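Local coordinates for protein alanine racemase 1 (Caldanaerobacter subterraneus subsp. tengcongensis MB4, PDB 4Y2W) that belongs to the alanine racemase family, two-domain enzymes that join an eight-stranded alpha/beta barrel to a C-terminal domain built mainly of beta strands, at residues A209-I212 with Y217-L220; K127-I132 with L203-N208; G263-I266 with F272-K275; P234-E239 with M351-E356. The protein carries 1 engineered substitution. All blocks are in the same frame, centred on the assembly; numbering follows the deposited sequence.

Contact 1 of 4, residues A209-I212 with Y217-L220; sequences AAAI and YSHL. With PO4 (phosphate ion), chain C.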
# COMPACT_ATOMS: atom_id res chain seq x y z
N ALA A 209 20.09 -12.45 1.11
CA ALA A 209 21.11 -11.40 0.95
C ALA A 209 22.14 -11.32 2.09
O ALA A 209 23.34 -11.14 1.84
CB ALA A 209 20.45 -10.04 0.75
N ALA A 210 21.68 -11.47 3.33
CA ALA A 210 22.56 -11.36 4.49
C ALA A 210 23.64 -12.44 4.51
O ALA A 210 24.81 -12.16 4.78
CB ALA A 210 21.74 -11.41 5.77
N ALA A 211 23.23 -13.67 4.22
CA ALA A 211 24.15 -14.81 4.18
C ALA A 211 24.99 -14.83 2.90
O ALA A 211 26.09 -15.37 2.89
CB ALA A 211 23.38 -16.11 4.34
N ILE A 212 24.46 -14.26 1.82
CA ILE A 212 25.20 -14.18 0.56
C ILE A 212 26.45 -13.31 0.72
O ILE A 212 27.50 -13.62 0.16
CB ILE A 212 24.32 -13.62 -0.57
CG1 ILE A 212 23.23 -14.64 -0.94
CG2 ILE A 212 25.15 -13.30 -1.81
CD1 ILE A 212 22.01 -14.02 -1.58
N TYR A 217 29.93 -20.17 2.71
CA TYR A 217 29.53 -21.59 2.73
C TYR A 217 28.06 -21.81 2.38
O TYR A 217 27.71 -22.84 1.79
CB TYR A 217 29.85 -22.24 4.08
CG TYR A 217 29.16 -21.64 5.29
CD1 TYR A 217 27.85 -22.00 5.62
CD2 TYR A 217 29.82 -20.76 6.14
CE1 TYR A 217 27.22 -21.47 6.73
CE2 TYR A 217 29.20 -20.22 7.25
CZ TYR A 217 27.90 -20.58 7.55
OH TYR A 217 27.28 -20.05 8.66
N SER A 218 27.21 -20.85 2.73
CA SER A 218 25.76 -20.97 2.53
C SER A 218 25.31 -20.92 1.06
O SER A 218 24.17 -21.27 0.76
CB SER A 218 25.02 -19.89 3.32
OG SER A 218 25.39 -18.59 2.89
N HIS A 219 26.20 -20.50 0.17
CA HIS A 219 25.89 -20.34 -1.26
C HIS A 219 25.22 -21.57 -1.88
O HIS A 219 24.23 -21.43 -2.60
CB HIS A 219 27.16 -20.00 -2.04
CG HIS A 219 27.68 -18.62 -1.79
ND1 HIS A 219 28.56 -17.98 -2.63
CD2 HIS A 219 27.43 -17.74 -0.78
CE1 HIS A 219 28.84 -16.78 -2.16
NE2 HIS A 219 28.17 -16.61 -1.04
N LEU A 220 25.77 -22.75 -1.61
CA LEU A 220 25.23 -24.03 -2.11
C LEU A 220 25.01 -24.01 -3.63
O LEU A 220 25.83 -23.46 -4.36
CB LEU A 220 23.95 -24.41 -1.34
CG LEU A 220 24.08 -24.60 0.17
CD1 LEU A 220 22.70 -24.75 0.80
CD2 LEU A 220 24.95 -25.80 0.50
P PO4 C . 16.13 -10.91 1.12
O1 PO4 C . 17.38 -10.36 0.47
O2 PO4 C . 16.38 -11.19 2.58
O3 PO4 C . 15.74 -12.20 0.43
O4 PO4 C . 15.01 -9.90 0.99

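Contact 2 of 4, residues K127-I132 with L203-N208; sequences KVHIKI and LKHIAN. With PO4 (phosphate ion), chain C.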
# COMPACT_ATOMS: atom_id res chain seq x y z
N LYS A 127 6.96 -29.46 -10.81
CA LYS A 127 8.22 -29.20 -10.11
C LYS A 127 7.93 -28.75 -8.68
O LYS A 127 7.02 -27.96 -8.46
CB LYS A 127 9.03 -28.14 -10.85
CG LYS A 127 9.60 -28.63 -12.18
CD LYS A 127 10.30 -27.52 -12.97
CE LYS A 127 9.33 -26.77 -13.87
NZ LYS A 127 10.01 -25.81 -14.78
N VAL A 128 8.69 -29.26 -7.71
CA VAL A 128 8.52 -28.87 -6.31
C VAL A 128 9.85 -28.73 -5.58
O VAL A 128 10.81 -29.45 -5.87
CB VAL A 128 7.64 -29.86 -5.51
CG1 VAL A 128 6.21 -29.83 -6.00
CG2 VAL A 128 8.21 -31.27 -5.57
N HIS A 129 9.89 -27.79 -4.64
CA HIS A 129 11.03 -27.57 -3.76
C HIS A 129 10.59 -27.83 -2.33
O HIS A 129 9.55 -27.33 -1.91
CB HIS A 129 11.52 -26.13 -3.89
CG HIS A 129 12.33 -25.87 -5.12
ND1 HIS A 129 13.26 -24.85 -5.20
CD2 HIS A 129 12.38 -26.50 -6.32
CE1 HIS A 129 13.83 -24.86 -6.39
NE2 HIS A 129 13.31 -25.86 -7.09
N ILE A 130 11.38 -28.56 -1.59
CA ILE A 130 11.01 -28.91 -0.24
C ILE A 130 11.55 -27.91 0.78
O ILE A 130 12.71 -27.60 0.77
CB ILE A 130 11.47 -30.34 0.07
CG1 ILE A 130 10.87 -31.32 -0.92
CG2 ILE A 130 11.07 -30.76 1.45
CD1 ILE A 130 9.38 -31.24 -1.06
N LYS A 131 10.70 -27.40 1.65
CA LYS A 131 11.15 -26.43 2.64
C LYS A 131 11.43 -27.08 3.95
O LYS A 131 10.65 -27.84 4.46
CB LYS A 131 10.19 -25.24 2.83
CG LYS A 131 10.39 -24.41 4.09
CD LYS A 131 11.18 -23.11 3.93
CE LYS A 131 11.24 -22.29 5.22
NZ LYS A 131 10.69 -20.90 5.26
N ILE A 132 12.58 -26.74 4.50
CA ILE A 132 13.00 -27.25 5.77
C ILE A 132 13.09 -26.15 6.81
O ILE A 132 13.66 -25.11 6.57
CB ILE A 132 14.36 -27.95 5.63
CG1 ILE A 132 14.34 -28.89 4.45
CG2 ILE A 132 14.69 -28.73 6.88
CD1 ILE A 132 13.40 -30.06 4.63
N LEU A 203 18.91 -28.91 -6.57
CA LEU A 203 18.92 -27.52 -6.08
C LEU A 203 18.78 -27.41 -4.56
O LEU A 203 17.68 -27.39 -4.02
CB LEU A 203 17.83 -26.69 -6.79
CG LEU A 203 18.28 -25.99 -8.08
CD1 LEU A 203 18.93 -26.96 -9.06
CD2 LEU A 203 17.11 -25.27 -8.73
N LYS A 204 19.93 -27.36 -3.89
CA LYS A 204 20.00 -27.06 -2.47
C LYS A 204 20.32 -25.58 -2.33
O LYS A 204 21.28 -25.09 -2.95
CB LYS A 204 21.08 -27.90 -1.79
CG LYS A 204 21.01 -29.39 -2.11
CD LYS A 204 22.06 -30.20 -1.35
CE LYS A 204 23.48 -29.92 -1.80
NZ LYS A 204 23.74 -30.33 -3.21
N HIS A 205 19.52 -24.86 -1.54
CA HIS A 205 19.74 -23.43 -1.33
C HIS A 205 19.19 -22.97 0.01
O HIS A 205 18.23 -23.54 0.52
CB HIS A 205 19.14 -22.61 -2.48
CG HIS A 205 17.70 -22.90 -2.76
ND1 HIS A 205 16.69 -21.98 -2.56
CD2 HIS A 205 17.09 -24.01 -3.26
CE1 HIS A 205 15.53 -22.51 -2.91
NE2 HIS A 205 15.75 -23.74 -3.34
N ILE A 206 19.81 -21.94 0.56
CA ILE A 206 19.46 -21.45 1.90
C ILE A 206 19.74 -19.96 2.11
O ILE A 206 19.09 -19.32 2.94
CB ILE A 206 20.19 -22.29 2.98
CG1 ILE A 206 19.63 -22.01 4.37
CG2 ILE A 206 21.69 -22.04 2.93
CD1 ILE A 206 20.06 -23.03 5.41
N ALA A 207 20.69 -19.39 1.37
CA ALA A 207 21.17 -18.04 1.61
C ALA A 207 20.27 -16.95 1.01
O ALA A 207 20.00 -16.95 -0.19
CB ALA A 207 22.59 -17.89 1.08
N ASN A 208 19.83 -16.03 1.87
CA ASN A 208 19.27 -14.74 1.44
C ASN A 208 20.40 -13.70 1.43
O ASN A 208 21.55 -14.05 1.70
CB ASN A 208 18.11 -14.31 2.36
CG ASN A 208 18.52 -14.19 3.82
OD1 ASN A 208 19.57 -14.69 4.24
ND2 ASN A 208 17.68 -13.53 4.62
P PO4 C . 16.13 -10.91 1.12
O1 PO4 C . 17.38 -10.36 0.47
O2 PO4 C . 16.38 -11.19 2.58
O3 PO4 C . 15.74 -12.20 0.43
O4 PO4 C . 15.01 -9.90 0.99

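Contact 3 of 4, residues G263-I266 with F272-K275; sequences GFFI and FVTK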
# COMPACT_ATOMS: atom_id res chain seq x y z
N GLY A 263 3.33 33.24 12.94
CA GLY A 263 2.10 32.88 13.65
C GLY A 263 1.04 32.26 12.75
O GLY A 263 -0.14 32.27 13.08
N PHE A 264 1.47 31.72 11.61
CA PHE A 264 0.57 31.10 10.64
C PHE A 264 0.52 29.59 10.88
O PHE A 264 1.55 28.92 10.81
CB PHE A 264 1.04 31.38 9.22
CG PHE A 264 0.12 30.86 8.15
CD1 PHE A 264 -0.92 31.65 7.67
CD2 PHE A 264 0.30 29.60 7.61
CE1 PHE A 264 -1.77 31.19 6.68
CE2 PHE A 264 -0.55 29.12 6.62
CZ PHE A 264 -1.58 29.92 6.16
N PHE A 265 -0.68 29.08 11.14
CA PHE A 265 -0.86 27.66 11.44
C PHE A 265 -0.97 26.83 10.16
O PHE A 265 -1.56 27.28 9.18
CB PHE A 265 -2.10 27.46 12.31
CG PHE A 265 -2.00 28.14 13.64
CD1 PHE A 265 -1.17 27.63 14.64
CD2 PHE A 265 -2.71 29.31 13.89
CE1 PHE A 265 -1.07 28.27 15.86
CE2 PHE A 265 -2.61 29.95 15.12
CZ PHE A 265 -1.78 29.43 16.10
N ILE A 266 -0.38 25.64 10.20
CA ILE A 266 -0.40 24.70 9.07
C ILE A 266 -0.83 23.30 9.52
O ILE A 266 -0.38 22.81 10.55
CB ILE A 266 0.99 24.59 8.39
CG1 ILE A 266 1.48 25.98 7.94
CG2 ILE A 266 0.94 23.64 7.21
CD1 ILE A 266 2.86 25.98 7.32
N PHE A 272 1.62 22.66 13.70
CA PHE A 272 2.75 23.53 13.37
C PHE A 272 2.30 24.99 13.25
O PHE A 272 1.18 25.28 12.83
CB PHE A 272 3.40 23.07 12.06
CG PHE A 272 4.60 23.89 11.65
CD1 PHE A 272 4.46 25.03 10.87
CD2 PHE A 272 5.89 23.51 12.03
CE1 PHE A 272 5.56 25.79 10.50
CE2 PHE A 272 6.99 24.26 11.66
CZ PHE A 272 6.83 25.40 10.89
N VAL A 273 3.20 25.89 13.64
CA VAL A 273 3.00 27.32 13.43
C VAL A 273 4.33 27.95 13.01
O VAL A 273 5.38 27.62 13.56
CB VAL A 273 2.46 28.03 14.70
CG1 VAL A 273 3.47 27.99 15.84
CG2 VAL A 273 2.05 29.46 14.38
N THR A 274 4.28 28.83 12.02
CA THR A 274 5.48 29.51 11.56
C THR A 274 6.02 30.44 12.65
O THR A 274 5.25 31.08 13.37
CB THR A 274 5.20 30.34 10.29
OG1 THR A 274 4.02 31.13 10.47
CG2 THR A 274 5.02 29.42 9.09
N LYS A 275 7.34 30.48 12.77
CA LYS A 275 8.03 31.40 13.68
C LYS A 275 8.65 32.57 12.91
O LYS A 275 9.40 33.36 13.48
CB LYS A 275 9.12 30.65 14.47
CG LYS A 275 8.59 29.71 15.54
CD LYS A 275 8.32 28.31 15.01
CE LYS A 275 7.66 27.42 16.06
NZ LYS A 275 7.29 26.07 15.53

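Contact 4 of 4, residues P234-E239 with M351-E356; sequences PSKRVE and MADKIE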
# COMPACT_ATOMS: atom_id res chain seq x y z
N PRO A 234 19.91 -5.42 3.94
CA PRO A 234 18.89 -5.89 4.89
C PRO A 234 19.08 -5.39 6.32
O PRO A 234 18.12 -5.35 7.08
CB PRO A 234 19.03 -7.41 4.83
CG PRO A 234 20.45 -7.64 4.42
CD PRO A 234 20.82 -6.50 3.52
N SER A 235 20.31 -5.03 6.68
CA SER A 235 20.61 -4.55 8.03
C SER A 235 21.93 -3.79 8.03
O SER A 235 22.52 -3.53 6.98
CB SER A 235 20.66 -5.72 9.01
OG SER A 235 21.81 -6.53 8.78
N LYS A 236 22.39 -3.41 9.23
CA LYS A 236 23.67 -2.73 9.38
C LYS A 236 24.83 -3.68 9.67
O LYS A 236 25.99 -3.27 9.60
CB LYS A 236 23.56 -1.67 10.48
CG LYS A 236 22.48 -0.63 10.19
CD LYS A 236 22.56 0.56 11.13
CE LYS A 236 21.69 1.70 10.64
NZ LYS A 236 20.26 1.31 10.45
N ARG A 237 24.52 -4.95 9.98
CA ARG A 237 25.55 -5.95 10.29
C ARG A 237 25.90 -6.83 9.07
O ARG A 237 25.92 -8.06 9.17
CB ARG A 237 25.11 -6.84 11.45
CG ARG A 237 24.53 -6.12 12.65
CD ARG A 237 24.70 -6.94 13.92
NE ARG A 237 23.46 -7.09 14.68
CZ ARG A 237 22.89 -6.14 15.41
NH1 ARG A 237 23.43 -4.93 15.51
NH2 ARG A 237 21.75 -6.40 16.06
N VAL A 238 26.17 -6.18 7.94
CA VAL A 238 26.58 -6.88 6.72
C VAL A 238 27.82 -6.19 6.15
O VAL A 238 28.05 -5.01 6.41
CB VAL A 238 25.45 -6.93 5.67
CG1 VAL A 238 24.23 -7.65 6.23
CG2 VAL A 238 25.06 -5.53 5.20
N GLU A 239 28.61 -6.93 5.38
CA GLU A 239 29.93 -6.46 4.95
C GLU A 239 29.89 -5.36 3.88
O GLU A 239 30.73 -4.46 3.89
CB GLU A 239 30.79 -7.64 4.50
CG GLU A 239 31.06 -8.63 5.62
CD GLU A 239 32.06 -9.71 5.25
OE1 GLU A 239 32.39 -9.85 4.06
OE2 GLU A 239 32.50 -10.44 6.17
N MET A 351 15.00 6.54 5.54
CA MET A 351 13.56 6.57 5.81
C MET A 351 13.15 5.42 6.72
O MET A 351 12.38 5.62 7.66
CB MET A 351 12.78 6.52 4.50
CG MET A 351 11.27 6.51 4.69
SD MET A 351 10.34 7.19 3.30
CE MET A 351 10.63 8.94 3.55
N ALA A 352 13.66 4.22 6.44
CA ALA A 352 13.37 3.03 7.25
C ALA A 352 13.81 3.21 8.71
O ALA A 352 13.11 2.78 9.63
CB ALA A 352 14.05 1.82 6.65
N ASP A 353 14.96 3.84 8.91
CA ASP A 353 15.47 4.11 10.25
C ASP A 353 14.55 5.06 11.01
O ASP A 353 14.15 4.77 12.13
CB ASP A 353 16.88 4.71 10.19
CG ASP A 353 17.90 3.76 9.59
OD1 ASP A 353 17.59 2.56 9.44
OD2 ASP A 353 19.01 4.22 9.26
N LYS A 354 14.20 6.17 10.37
CA LYS A 354 13.37 7.21 10.99
C LYS A 354 12.04 6.68 11.55
O LYS A 354 11.61 7.11 12.61
CB LYS A 354 13.12 8.36 10.00
CG LYS A 354 12.33 9.54 10.56
CD LYS A 354 13.10 10.36 11.59
CE LYS A 354 14.18 11.22 10.96
NZ LYS A 354 14.72 12.23 11.92
N ILE A 355 11.41 5.75 10.83
CA ILE A 355 10.15 5.15 11.31
C ILE A 355 10.34 3.74 11.90
O ILE A 355 9.38 2.97 11.99
CB ILE A 355 9.04 5.15 10.24
CG1 ILE A 355 9.54 4.60 8.90
CG2 ILE A 355 8.50 6.56 10.05
CD1 ILE A 355 8.43 4.12 7.98
N GLU A 356 11.57 3.42 12.32
CA GLU A 356 11.87 2.20 13.06
C GLU A 356 11.42 0.94 12.31
O GLU A 356 10.64 0.13 12.82
CB GLU A 356 11.22 2.23 14.45
CG GLU A 356 11.37 3.53 15.21
CD GLU A 356 10.49 3.56 16.44
OE1 GLU A 356 9.46 4.27 16.43
OE2 GLU A 356 10.81 2.84 17.41

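Contact 1 of 4, residues A209-I212 with Y217-L220
Ala211 and Ile212 face Ser218 and His219 where the chain folds back after helix 209-214, with CA atoms 6.6 Å apart for Ala211 and Ser218 and 6.5 Å for Ile212 and His219. The motif is a beta-alpha-beta crossover of the eight-stranded alpha/beta barrel: the short helix 209-214 follows strand 203-208, and residues 217-220 lead into strand 222-224. One hydrogen bond spans the turn, from His219 NE2 to Ile212 O at 3.3 Å. The donor lies in the carbonyl plane, on a lone pair, and the N-H points at the oxygen with an angle of 154°. His219 can reach back because its CG stands beside the backbone N, opposite the carbonyl carbon (chi1 -71°). Beside it, Ser218 directs its OG against the CB of Ala211, 3.5 Å away; the hydroxyl is itself hydrogen-bonded to Leu215 O. Phe169 packs on both Ala211 and Ser218, and Ile212 and Ser218 rest on Ala207, so the turn is buried against the preceding strand. At the start of the helix, Ala209 N makes a weak hydrogen bond to a phosphate. In the His219 bond, Ile212 O sits at the ring edge, 18° out of the imidazole plane.

Contact 2 of 4, residues K127-I132 with L203-N208
His129 and Leu203 mark the nearest backbone approach, 8.2 Å between CA atoms, too wide for sheet pairing: strands 126-131 and 203-208 of the parallel barrel are separated by strand 160-166 and meet through side chains alone. This is TIM-barrel packing between alternate strands. The central pair is His129 with His205, whose rings meet at their rims without stacking, centroids 5.3 Å apart and planes at 63°. Between them His129 ND1 and His205 NE2 form a weak hydrogen bond of 3.3 Å. His205 swings its ring in with CG between its own backbone N and carbonyl carbon (chi1 53°), so that His129 ND1 lies at the edge of the His205 ring, near its plane. Leu203 adds an apolar touch, its CD2 lying 4.0 Å from His129 CE1. The other ring nitrogen of His129, NE2, is hydrogen-bonded to Glu163 OE1, a second hold that would limit rotation of the imidazole. Farther along, Asn208 occupies the N-cap position of helix 209-214, and its ND2 makes a weak bond to a phosphate oxygen. Tyr166 of the intervening strand meets both histidines, while Thr103 of strand 103-106 touches His129 and Met222 of strand 222-224 touches Leu203 and His205.

Contact 3 of 4, residues G263-I266 with F272-K275
Phe265 pairs with Val273 and Ile266 with Phe272 in a two-stranded antiparallel beta hairpin of the C-terminal domain; the first is a non-hydrogen-bonded pair, the second a hydrogen-bonded one. Backbone bonds hold the two arms together: Ile266 N gives to Phe272 O at 3.1 Å, and Thr274 N to Phe264 O and Gly263 N to Thr274 O continue the series. Between these bonds, Val273 CA and Phe265 CA direct C-H groups at Phe264 O and Phe272 O respectively. A side chain joins the polar set, since Thr274 OG1 accepts from Phe264 N at 2.9 Å and also bonds to Pro261 O, tying the hairpin to the chain just before it. Its OG1 is placed for this between the backbone N and carbonyl carbon (chi1 49°). Apolar contacts fall on the two faces of the hairpin. On that of Ile266 and Phe272, the side chains run alongside each other, with Ile266 CD1 at 4.0 Å from Phe272 CD1, and both pack on Val311. Gly137 of the second subunit touches Phe264 and Ile266, bringing the hairpin into the dimer interface. On the other face, Phe265 also has a cation-pi partner in Lys270. There Val273 CG2 lies over the Phe265 ring in a CH-pi contact, 4.0 Å from the centroid and 28° off its normal.

Contact 4 of 4, residues P234-E239 with M351-E356
Lys236 and Asp353 meet from opposite directions through torsions that extend the lysine through chi2 and chi3 and bend it at chi4 (57°), which turns NZ to the carboxylate. Asp353 starts with CG beside its backbone N (chi1 -64°), and this places its oxygens beside the lysine end. The two groups form a salt bridge between residues 234-239, in the connection from barrel strand 222-224 to strand 248-260, and helix 348-354. Lys236 NZ is hydrogen-bonded to Asp353 OD1 at 3.1 Å and weakly to Asp353 OD2 at 3.4 Å. The ammonium therefore straddles both oxygens unequally, and it meets OD1 from above the carboxylate plane, 43° out of it. Glu349, one turn earlier on the same helix, makes a long, weak ion pair with Lys236. Just beyond Asp353 the helix ends in a Schellman motif: Glu356, with positive phi, is the C-prime residue, and Glu356 N bonds to Asp353 O at 2.9 Å. On the loop side, Ser235 OG and Arg237 NE are bound to the backbone oxygens of Ser173 and Glu174. With Lys236 and Asp353 both exposed, water would probably screen and weaken the attraction, so the link between loop and helix rests on one unequal bridge with only a weak further ion pair behind it.

From the N terminus, contact 2 opens on strand 126-131 and closes at strand 203-208, enclosing strand 160-166 and helices 144-155 and 177-195 of the barrel. Contact 1 follows directly, a short loop from helix 209-214 to the entrance of strand 222-224; the two touch where Ser218 and Leu220 pack on strand 203-208, and both adjoin the phosphate. Contact 4 then opens at 234-239, packing lightly on contact 1 through Pro234, and closes at helix 348-354. Contact 3 is nested inside that long loop. No contacts cross. Contacts 1 and 2 lie within the barrel, contact 4 ties the connection after strand 222-224 to the C-terminal part, and contact 3 is a hairpin there that touches the second subunit.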